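Local coordinates for protein diguanylate cyclase (Vibrio cholerae serotype O1, PDB 6EIB) that converts two molecules of GTP into the bacterial messenger cyclic di-GMP through its magnesium-dependent GGDEF domain and takes part in biofilm formation, at residues A[31-36]-A[81-86]. Numbering follows the deposited sequence.
Sequences LSCISI and EFIIVL
L31 rests its CD1 on V85 CG1, 3.7 Å away, the two side chains meeting at a slant; a CG anti to the backbone N (chi1 176°) brings the branch there. S32 then begins the antiparallel pairing with the first hydrogen-bonded pair, its N reaching L86 O at 3.0 Å and its O taking L86 N, while OG turns to T89 O. With SG likewise anti to N, C33 meets I83 CD1 at 3.7 Å, on the face covered by helices 10-27 and 133-148. I34 and I84 are joined by two backbone bonds lying in the carbonyl planes, and on this other face their CB atoms stand 4.2 Å apart beneath helices 50-67 and 91-107. A water ties S35 to the partner strand: it accepts from S35 OG and donates to F82 O and, at 2.6 Å, to E81 OE2, which also bonds Y137, while S35 OG bonds S140. I36 and F82 form the last hydrogen-bonded pair, bonded both ways through their backbones, and I36 CD1 touches I84 CD1 at 4.0 Å. Beyond lie D37 and I38, which by similarity bind magnesium with E80, just before E81. One central strand's end and its antiparallel neighbour's start thus flank the probable metal site, in the helix-covered sheet of a GGDEF domain, here with the GGEEF signature.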
loop_
_atom_site.group_PDB
_atom_site.type_symbol
_atom_site.label_atom_id
_atom_site.label_comp_id
_atom_site.label_asym_id
_atom_site.label_seq_id
_atom_site.Cartn_x
_atom_site.Cartn_y
_atom_site.Cartn_z
ATOM N N LEU A 31 -9.747 -9.037 7.139
ATOM C CA LEU A 31 -8.822 -7.943 7.368
ATOM C C LEU A 31 -7.810 -7.953 6.241
ATOM O O LEU A 31 -7.005 -8.862 6.192
ATOM C CB LEU A 31 -8.065 -8.127 8.701
ATOM C CG LEU A 31 -6.972 -7.123 9.069
ATOM C CD1 LEU A 31 -7.528 -5.731 9.241
ATOM C CD2 LEU A 31 -6.190 -7.525 10.331
ATOM N N SER A 32 -7.765 -6.905 5.429
ATOM C CA SER A 32 -6.881 -6.922 4.245
ATOM C C SER A 32 -5.681 -6.002 4.368
ATOM O O SER A 32 -5.677 -5.032 5.129
ATOM C CB SER A 32 -7.675 -6.550 2.982
ATOM O OG SER A 32 -8.592 -7.571 2.613
ATOM N N CYS A 33 -4.635 -6.321 3.595
ATOM C CA CYS A 33 -3.396 -5.616 3.727
ATOM C C CYS A 33 -2.839 -5.367 2.333
ATOM O O CYS A 33 -2.737 -6.305 1.557
ATOM C CB CYS A 33 -2.427 -6.464 4.562
ATOM S SG CYS A 33 -0.838 -5.714 4.817
ATOM N N ILE A 34 -2.520 -4.117 2.015
ATOM C CA ILE A 34 -1.902 -3.793 0.703
ATOM C C ILE A 34 -0.531 -3.228 0.912
ATOM O O ILE A 34 -0.374 -2.260 1.655
ATOM C CB ILE A 34 -2.698 -2.730 -0.093
ATOM C CG1 ILE A 34 -4.159 -3.151 -0.281
ATOM C CG2 ILE A 34 -2.014 -2.502 -1.478
ATOM C CD1 ILE A 34 -5.120 -1.941 -0.693
ATOM N N SER A 35 0.452 -3.804 0.236
ATOM C CA SER A 35 1.808 -3.294 0.246
ATOM C C SER A 35 2.099 -2.623 -1.069
ATOM O O SER A 35 1.836 -3.204 -2.112
ATOM C CB SER A 35 2.833 -4.426 0.451
ATOM O OG SER A 35 2.648 -5.030 1.714
ATOM N N ILE A 36 2.598 -1.401 -1.026
ATOM C CA ILE A 36 2.810 -0.613 -2.236
ATOM C C ILE A 36 4.224 -0.146 -2.271
ATOM O O ILE A 36 4.753 0.238 -1.246
ATOM C CB ILE A 36 1.849 0.599 -2.296
ATOM C CG1 ILE A 36 0.438 0.113 -2.598
ATOM C CG2 ILE A 36 2.291 1.600 -3.392
ATOM C CD1 ILE A 36 -0.632 1.203 -2.466
ATOM N N GLU A 81 7.903 2.617 0.361
ATOM C CA GLU A 81 6.979 1.507 0.527
ATOM C C GLU A 81 5.902 1.912 1.522
ATOM O O GLU A 81 6.192 2.489 2.563
ATOM C CB GLU A 81 7.671 0.219 1.008
ATOM C CG GLU A 81 6.716 -1.021 1.018
ATOM C CD GLU A 81 7.353 -2.272 1.675
ATOM O OE1 GLU A 81 8.593 -2.397 1.550
ATOM O OE2 GLU A 81 6.626 -3.080 2.351
ATOM N N PHE A 82 4.670 1.614 1.171
ATOM C CA PHE A 82 3.522 1.896 2.025
ATOM C C PHE A 82 2.783 0.642 2.312
ATOM O O PHE A 82 2.871 -0.350 1.570
ATOM C CB PHE A 82 2.547 2.895 1.362
ATOM C CG PHE A 82 3.086 4.280 1.262
ATOM C CD1 PHE A 82 3.943 4.646 0.211
ATOM C CD2 PHE A 82 2.756 5.223 2.225
ATOM C CE1 PHE A 82 4.446 5.943 0.132
ATOM C CE2 PHE A 82 3.250 6.507 2.157
ATOM C CZ PHE A 82 4.093 6.878 1.104
ATOM N N ILE A 83 2.015 0.701 3.387
ATOM C CA ILE A 83 1.108 -0.360 3.692
ATOM C C ILE A 83 -0.261 0.264 3.974
ATOM O O ILE A 83 -0.345 1.308 4.620
ATOM C CB ILE A 83 1.657 -1.156 4.880
ATOM C CG1 ILE A 83 0.786 -2.348 5.254
ATOM C CG2 ILE A 83 1.729 -0.262 6.075
ATOM C CD1 ILE A 83 1.543 -3.256 6.305
ATOM N N ILE A 84 -1.308 -0.369 3.460
ATOM C CA ILE A 84 -2.673 0.022 3.778
ATOM C C ILE A 84 -3.376 -1.158 4.412
ATOM O O ILE A 84 -3.390 -2.263 3.862
ATOM C CB ILE A 84 -3.427 0.483 2.537
ATOM C CG1 ILE A 84 -2.670 1.632 1.881
ATOM C CG2 ILE A 84 -4.870 0.955 2.889
ATOM C CD1 ILE A 84 -3.183 1.947 0.502
ATOM N N VAL A 85 -3.985 -0.902 5.564
ATOM C CA VAL A 85 -4.707 -1.940 6.269
ATOM C C VAL A 85 -6.168 -1.639 6.252
ATOM O O VAL A 85 -6.564 -0.538 6.650
ATOM C CB VAL A 85 -4.213 -2.064 7.732
ATOM C CG1 VAL A 85 -5.103 -3.061 8.538
ATOM C CG2 VAL A 85 -2.725 -2.475 7.740
ATOM N N LEU A 86 -6.976 -2.592 5.781
ATOM C CA LEU A 86 -8.422 -2.338 5.621
ATOM C C LEU A 86 -9.262 -3.244 6.523
ATOM O O LEU A 86 -9.347 -4.445 6.289
ATOM C CB LEU A 86 -8.864 -2.523 4.169
ATOM C CG LEU A 86 -8.304 -1.735 2.976
ATOM C CD1 LEU A 86 -8.763 -2.372 1.680
ATOM C CD2 LEU A 86 -8.840 -0.327 2.964
HETATM O O HOH W 1 4.119 -2.643 2.668
#